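Local coordinates for protein short Chain Dehydrogenase yciK (Salmonella enterica subsp. enterica serovar Typhimurium, PDB 3IAH) that binds NADP and is probably an NADP-dependent oxidoreductase of the short-chain dehydrogenase family, perhaps an oxoacyl-(acyl carrier protein) reductase, at residues Leu45-Glu50 with Thr71-Thr76; Leu150-Ser155 with Leu191-Ile196. All blocks are in the same frame, centred on the assembly; numbering follows the deposited sequence.

Contact 1: Leu45-Glu50 with Thr71-Thr76; sequences LGRNEE and TLDLLT. With NAP (NADP nicotinamide-adenine-dinucleotide phosphate), chain C.
R47 and D73 stand beside each other, CB to CB, and take hold of the 2'-phosphate and the adenine of NADP. The R47 side chain leaves the backbone with CG between N and the carbonyl carbon (chi1 55°), then runs extended to NE, which carries the guanidinium over the adenine: N7A lies 3.6 Å above the guanidinium plane, over its centre. The 2'-phosphate is met at the edge of the same group. R47 NE gives an almost straight bond of 2.9 Å to O1X, in the guanidinium plane, and R47 NH1 a matching one to O2X, so two bonds fix the rotation of the group. Its third nitrogen, NH2, donates to a water that in turn donates to D73 OD1, linking the two charged ends, which do not touch directly.

This is the adenine end of a Rossmann fold, where the chain leaves strands 41-46 and 68-71 at their C-terminal edge; the two R47 bonds to the 2'-phosphate are consistent with a preference for NADP. D73 OD2 accepts from adenine N6A at 3.0 Å and also from L75 N, closing an Asx turn, while L74 N donates to N1A at 3.0 Å. The adenine is thus read along the edge that carries N1A and N6A.

Between the strands, L72 N donates to G46 O at 2.9 Å. L45 CD2 meets L72 CD2 at 4.2 Å on the buried side. On the T71 side of the sheet, T71 CG2 packs on E49 CB at 4.0 Å; the E49 carboxylate forms a salt bridge with R53 and reaches T71 OG1 through a water.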
# COMPACT_ATOMS: atom_id res chain seq x y z
N LEU A 45 -22.69 7.93 -0.49
CA LEU A 45 -21.63 8.72 -1.11
C LEU A 45 -21.28 8.10 -2.45
O LEU A 45 -21.21 6.87 -2.58
CB LEU A 45 -20.38 8.89 -0.25
CG LEU A 45 -20.28 10.17 0.57
CD1 LEU A 45 -21.35 10.26 1.67
CD2 LEU A 45 -18.86 10.27 1.13
N GLY A 46 -21.06 8.97 -3.43
CA GLY A 46 -20.69 8.57 -4.77
C GLY A 46 -20.28 9.80 -5.56
O GLY A 46 -20.25 10.91 -5.03
N ARG A 47 -19.96 9.61 -6.83
CA ARG A 47 -19.56 10.73 -7.69
C ARG A 47 -20.66 11.11 -8.67
O ARG A 47 -20.70 12.25 -9.14
CB ARG A 47 -18.27 10.40 -8.45
CG ARG A 47 -18.36 9.13 -9.25
CD ARG A 47 -17.12 8.84 -10.06
NE ARG A 47 -17.27 7.52 -10.67
CZ ARG A 47 -16.32 6.89 -11.35
NH1 ARG A 47 -16.56 5.68 -11.84
NH2 ARG A 47 -15.12 7.44 -11.55
N ASN A 48 -21.55 10.17 -8.97
CA ASN A 48 -22.62 10.38 -9.93
C ASN A 48 -23.94 10.67 -9.23
O ASN A 48 -24.58 9.78 -8.66
CB ASN A 48 -22.72 9.15 -10.84
CG ASN A 48 -23.70 9.33 -11.98
OD1 ASN A 48 -24.66 10.10 -11.89
ND2 ASN A 48 -23.48 8.59 -13.05
N GLU A 49 -24.33 11.94 -9.29
CA GLU A 49 -25.55 12.43 -8.67
C GLU A 49 -26.81 11.68 -9.10
O GLU A 49 -27.64 11.33 -8.25
CB GLU A 49 -25.67 13.93 -8.93
CG GLU A 49 -26.92 14.55 -8.44
CD GLU A 49 -26.88 16.06 -8.50
OE1 GLU A 49 -25.79 16.64 -8.74
OE2 GLU A 49 -27.95 16.69 -8.31
N GLU A 50 -26.97 11.44 -10.40
CA GLU A 50 -28.15 10.74 -10.90
C GLU A 50 -28.20 9.31 -10.40
O GLU A 50 -29.26 8.85 -9.99
CB GLU A 50 -28.25 10.79 -12.43
CG GLU A 50 -28.33 12.20 -13.00
CD GLU A 50 -29.47 13.04 -12.42
OE1 GLU A 50 -29.28 14.27 -12.31
OE2 GLU A 50 -30.53 12.47 -12.05
N THR A 71 -22.27 14.00 -2.98
CA THR A 71 -21.35 13.72 -4.07
C THR A 71 -19.94 14.10 -3.63
O THR A 71 -19.73 15.17 -3.03
CB THR A 71 -21.71 14.45 -5.37
OG1 THR A 71 -21.67 15.86 -5.14
CG2 THR A 71 -23.10 14.05 -5.84
N LEU A 72 -18.99 13.22 -3.92
CA LEU A 72 -17.59 13.40 -3.59
C LEU A 72 -16.80 12.52 -4.55
O LEU A 72 -16.88 11.29 -4.47
CB LEU A 72 -17.29 12.97 -2.15
CG LEU A 72 -15.84 13.17 -1.67
CD1 LEU A 72 -15.47 14.65 -1.68
CD2 LEU A 72 -15.62 12.57 -0.26
N ASP A 73 -16.04 13.13 -5.44
CA ASP A 73 -15.25 12.36 -6.38
C ASP A 73 -13.90 12.14 -5.72
O ASP A 73 -13.14 13.10 -5.51
CB ASP A 73 -15.14 13.09 -7.71
CG ASP A 73 -14.42 12.27 -8.78
OD1 ASP A 73 -14.73 12.48 -9.97
OD2 ASP A 73 -13.58 11.40 -8.44
N LEU A 74 -13.61 10.89 -5.39
CA LEU A 74 -12.36 10.52 -4.71
C LEU A 74 -11.09 10.69 -5.54
O LEU A 74 -10.00 10.78 -4.99
CB LEU A 74 -12.46 9.08 -4.21
CG LEU A 74 -13.55 8.79 -3.16
CD1 LEU A 74 -13.85 7.30 -3.03
CD2 LEU A 74 -13.21 9.39 -1.82
N LEU A 75 -11.24 10.76 -6.86
CA LEU A 75 -10.11 10.91 -7.75
C LEU A 75 -9.67 12.37 -7.82
O LEU A 75 -8.50 12.66 -8.04
CB LEU A 75 -10.49 10.39 -9.15
CG LEU A 75 -9.42 10.36 -10.23
CD1 LEU A 75 -8.22 9.54 -9.79
CD2 LEU A 75 -10.02 9.81 -11.55
N THR A 76 -10.62 13.28 -7.60
CA THR A 76 -10.35 14.71 -7.71
C THR A 76 -10.47 15.54 -6.42
O THR A 76 -10.13 16.72 -6.44
CB THR A 76 -11.34 15.30 -8.74
OG1 THR A 76 -12.68 15.28 -8.24
CG2 THR A 76 -11.29 14.50 -10.04
PA NAP C . -18.23 -1.34 -8.93
O1A NAP C . -19.47 -1.98 -9.38
O2A NAP C . -17.40 -0.75 -10.00
O5B NAP C . -18.50 -0.14 -7.94
C5B NAP C . -17.47 0.74 -7.58
C4B NAP C . -18.12 1.89 -6.82
O4B NAP C . -17.05 2.73 -6.46
C3B NAP C . -19.10 2.69 -7.66
O3B NAP C . -20.18 3.20 -6.92
C2B NAP C . -18.22 3.80 -8.15
O2B NAP C . -18.92 4.94 -8.60
C1B NAP C . -17.33 4.02 -6.91
N9A NAP C . -16.23 4.82 -7.41
C8A NAP C . -15.28 4.50 -8.33
N7A NAP C . -14.49 5.59 -8.50
C5A NAP C . -14.95 6.58 -7.71
C6A NAP C . -14.55 7.89 -7.50
N6A NAP C . -13.50 8.38 -8.17
N1A NAP C . -15.24 8.68 -6.59
C2A NAP C . -16.34 8.18 -5.91
N3A NAP C . -16.74 6.87 -6.12
C4A NAP C . -16.05 6.10 -7.02
O3 NAP C . -17.29 -2.32 -8.11
PN NAP C . -17.58 -3.37 -6.98
O1N NAP C . -18.94 -3.11 -6.42
O2N NAP C . -17.16 -4.69 -7.48
O5D NAP C . -16.46 -2.92 -5.95
C5D NAP C . -16.76 -2.52 -4.64
C4D NAP C . -15.51 -2.74 -3.81
O4D NAP C . -15.30 -4.12 -3.75
C3D NAP C . -14.22 -2.13 -4.37
O3D NAP C . -13.46 -1.55 -3.31
C2D NAP C . -13.50 -3.33 -4.96
O2D NAP C . -12.11 -3.17 -4.98
C1D NAP C . -13.91 -4.41 -4.03
N1N NAP C . -13.84 -5.80 -4.50
C2N NAP C . -14.73 -6.24 -5.45
C3N NAP C . -14.66 -7.55 -5.90
C7N NAP C . -15.64 -8.07 -6.94
O7N NAP C . -15.44 -9.37 -7.32
N7N NAP C . -16.63 -7.30 -7.41
C4N NAP C . -13.68 -8.40 -5.38
C5N NAP C . -12.77 -7.93 -4.41
C6N NAP C . -12.87 -6.63 -3.99
P2B NAP C . -19.75 5.02 -10.02
O1X NAP C . -19.90 6.45 -10.38
O2X NAP C . -19.00 4.34 -11.12
O3X NAP C . -21.13 4.45 -9.88
O HOH W 1 -14.41 10.14 -11.48
O HOH W 2 -24.45 17.04 -6.28

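Contact 2: Leu150-Ser155 with Leu191-Ile196; sequences LVFTSS and LRVNCI. With NAP (NADP nicotinamide-adenine-dinucleotide phosphate), chain C; ACT (acetate ion), chain D.
L150-T153 and R192-I196 are neighbouring parallel strands inclined by 28°, with five backbone hydrogen bonds between them, from L150 N to R192 O through to S154 N to I196 O (2.9 Å). On the face with L150, F152, V193 and C195, V193 CG1 is the shared point: it meets the F152 ring in its plane, at the edge, 3.7 Å from CE2, and touches L150 CD2 at 3.9 Å, leucine and valine running alongside in the same direction. F152 CB rests 3.8 Å from C195 SG. Helices 117-142 and 166-186 cover this face, the second being the crossover of the beta-alpha-beta unit linking the strands in the Rossmann fold. On the reverse face V151 CG1 packs across I196 CG1 at 3.8 Å, under helix 225-232. In the buried N194 amide OD1 accepts from M242 N, and ND2 donates to K239 O and to a water that also bonds to L150 O.

At the strand's end and just beyond, the chain reaches the nicotinamide half of NADP. T153 CG2, anti to the backbone N, lies 3.5 Å from NAP O4D, while OG1 turns to H101 O. S154 O is 3.1 Å from NAP C6N. S155 OG hydrogen-bonds at 2.7 Å to OXT of an acetate, probably from the crystallisation liquor, also bonded by Y168 OH; S155, Y168 and K172, which bonds T153 O, are consistent with the family's Ser-Tyr-Lys catalytic set.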
# COMPACT_ATOMS: atom_id res chain seq x y z
N LEU A 150 -15.74 0.97 11.48
CA LEU A 150 -15.10 1.48 10.26
C LEU A 150 -14.66 0.25 9.46
O LEU A 150 -13.92 -0.60 9.96
CB LEU A 150 -13.92 2.36 10.63
CG LEU A 150 -13.05 2.93 9.50
CD1 LEU A 150 -13.85 3.70 8.41
CD2 LEU A 150 -11.94 3.80 10.12
N VAL A 151 -15.10 0.17 8.21
CA VAL A 151 -14.79 -0.97 7.37
C VAL A 151 -14.18 -0.55 6.04
O VAL A 151 -14.75 0.28 5.33
CB VAL A 151 -16.10 -1.77 7.09
CG1 VAL A 151 -15.85 -3.03 6.25
CG2 VAL A 151 -16.81 -2.12 8.39
N PHE A 152 -13.03 -1.12 5.73
CA PHE A 152 -12.34 -0.91 4.45
C PHE A 152 -12.60 -2.14 3.56
O PHE A 152 -12.98 -3.22 4.06
CB PHE A 152 -10.84 -0.73 4.64
CG PHE A 152 -10.49 0.52 5.37
CD1 PHE A 152 -10.28 1.69 4.67
CD2 PHE A 152 -10.36 0.53 6.75
CE1 PHE A 152 -9.96 2.88 5.34
CE2 PHE A 152 -10.04 1.70 7.43
CZ PHE A 152 -9.84 2.89 6.71
N THR A 153 -12.41 -1.99 2.26
CA THR A 153 -12.65 -3.12 1.35
C THR A 153 -11.34 -3.53 0.70
O THR A 153 -10.69 -2.73 0.04
CB THR A 153 -13.70 -2.81 0.27
OG1 THR A 153 -14.88 -2.28 0.87
CG2 THR A 153 -14.08 -4.09 -0.51
N SER A 154 -10.96 -4.79 0.91
CA SER A 154 -9.74 -5.34 0.36
C SER A 154 -10.06 -6.23 -0.84
O SER A 154 -11.07 -6.04 -1.51
CB SER A 154 -8.97 -6.09 1.44
OG SER A 154 -7.69 -6.43 0.96
N SER A 155 -9.19 -7.20 -1.09
CA SER A 155 -9.31 -8.15 -2.19
C SER A 155 -8.34 -9.30 -1.92
O SER A 155 -7.45 -9.18 -1.08
CB SER A 155 -8.93 -7.46 -3.50
OG SER A 155 -8.86 -8.37 -4.59
N LEU A 191 -14.23 2.75 18.77
CA LEU A 191 -14.22 2.42 17.37
C LEU A 191 -13.46 1.14 17.00
O LEU A 191 -12.31 0.95 17.40
CB LEU A 191 -13.60 3.60 16.59
CG LEU A 191 -13.48 3.51 15.07
CD1 LEU A 191 -14.87 3.41 14.44
CD2 LEU A 191 -12.70 4.72 14.49
N ARG A 192 -14.11 0.27 16.22
CA ARG A 192 -13.50 -0.95 15.71
C ARG A 192 -13.25 -0.68 14.22
O ARG A 192 -13.99 0.08 13.58
CB ARG A 192 -14.34 -2.20 15.98
CG ARG A 192 -15.72 -2.25 15.36
CD ARG A 192 -16.47 -3.45 15.95
NE ARG A 192 -17.80 -3.63 15.39
CZ ARG A 192 -18.87 -2.93 15.76
NH1 ARG A 192 -20.05 -3.18 15.20
NH2 ARG A 192 -18.78 -1.96 16.67
N VAL A 193 -12.17 -1.25 13.71
CA VAL A 193 -11.71 -1.05 12.34
C VAL A 193 -11.32 -2.41 11.78
O VAL A 193 -10.51 -3.15 12.36
CB VAL A 193 -10.50 -0.09 12.31
CG1 VAL A 193 -10.22 0.37 10.87
CG2 VAL A 193 -10.74 1.15 13.21
N ASN A 194 -11.91 -2.77 10.64
CA ASN A 194 -11.67 -4.06 10.00
C ASN A 194 -11.76 -3.92 8.47
O ASN A 194 -12.15 -2.86 7.95
CB ASN A 194 -12.75 -5.04 10.46
CG ASN A 194 -12.68 -5.37 11.93
OD1 ASN A 194 -11.81 -6.14 12.36
ND2 ASN A 194 -13.61 -4.81 12.71
N CYS A 195 -11.38 -4.99 7.77
CA CYS A 195 -11.49 -5.07 6.31
C CYS A 195 -12.38 -6.23 5.91
O CYS A 195 -12.47 -7.24 6.61
CB CYS A 195 -10.14 -5.33 5.61
SG CYS A 195 -9.02 -3.97 5.36
N ILE A 196 -13.05 -6.07 4.77
CA ILE A 196 -13.85 -7.15 4.17
C ILE A 196 -13.29 -7.42 2.77
O ILE A 196 -13.03 -6.48 2.02
CB ILE A 196 -15.34 -6.81 3.93
CG1 ILE A 196 -16.09 -6.67 5.24
CG2 ILE A 196 -16.02 -7.93 3.15
CD1 ILE A 196 -17.59 -6.35 5.05
PA NAP C . -18.23 -1.34 -8.93
O1A NAP C . -19.47 -1.98 -9.38
O2A NAP C . -17.40 -0.75 -10.00
O5B NAP C . -18.50 -0.14 -7.94
C5B NAP C . -17.47 0.74 -7.58
C4B NAP C . -18.12 1.89 -6.82
O4B NAP C . -17.05 2.73 -6.46
C3B NAP C . -19.10 2.69 -7.66
O3B NAP C . -20.18 3.20 -6.92
C2B NAP C . -18.22 3.80 -8.15
O2B NAP C . -18.92 4.94 -8.60
C1B NAP C . -17.33 4.02 -6.91
N9A NAP C . -16.23 4.82 -7.41
C8A NAP C . -15.28 4.50 -8.33
N7A NAP C . -14.49 5.59 -8.50
C5A NAP C . -14.95 6.58 -7.71
C6A NAP C . -14.55 7.89 -7.50
N6A NAP C . -13.50 8.38 -8.17
N1A NAP C . -15.24 8.68 -6.59
C2A NAP C . -16.34 8.18 -5.91
N3A NAP C . -16.74 6.87 -6.12
C4A NAP C . -16.05 6.10 -7.02
O3 NAP C . -17.29 -2.32 -8.11
PN NAP C . -17.58 -3.37 -6.98
O1N NAP C . -18.94 -3.11 -6.42
O2N NAP C . -17.16 -4.69 -7.48
O5D NAP C . -16.46 -2.92 -5.95
C5D NAP C . -16.76 -2.52 -4.64
C4D NAP C . -15.51 -2.74 -3.81
O4D NAP C . -15.30 -4.12 -3.75
C3D NAP C . -14.22 -2.13 -4.37
O3D NAP C . -13.46 -1.55 -3.31
C2D NAP C . -13.50 -3.33 -4.96
O2D NAP C . -12.11 -3.17 -4.98
C1D NAP C . -13.91 -4.41 -4.03
N1N NAP C . -13.84 -5.80 -4.50
C2N NAP C . -14.73 -6.24 -5.45
C3N NAP C . -14.66 -7.55 -5.90
C7N NAP C . -15.64 -8.07 -6.94
O7N NAP C . -15.44 -9.37 -7.32
N7N NAP C . -16.63 -7.30 -7.41
C4N NAP C . -13.68 -8.40 -5.38
C5N NAP C . -12.77 -7.93 -4.41
C6N NAP C . -12.87 -6.63 -3.99
P2B NAP C . -19.75 5.02 -10.02
O1X NAP C . -19.90 6.45 -10.38
O2X NAP C . -19.00 4.34 -11.12
O3X NAP C . -21.13 4.45 -9.88
C ACT D . -11.15 -8.27 -7.48
O ACT D . -11.12 -9.52 -7.47
OXT ACT D . -10.57 -7.70 -6.52
CH3 ACT D . -11.81 -7.52 -8.59
O HOH W 3 -15.18 -2.66 11.56

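How the contacts relate
Both contacts belong to the same parallel sheet and serve the same NADP, but at different ends: contact 1 lies toward the outer strand 68-71 and holds the adenine and the 2'-phosphate, while contact 2 sits nearer the chain centre and meets the nicotinamide side. Their centres are 21 Å apart, and the cofactor touches both. Contact 1 is partly buried and mostly loop, joined by a single direct hydrogen bond and relying on charged side chains, water and the ligand. Contact 2 is wholly buried, a continuous strand pair with mostly apolar side chains on both faces, N194 and T153 being polar exceptions held by partners elsewhere in the chain; its ligand contacts come from the 153-155 end.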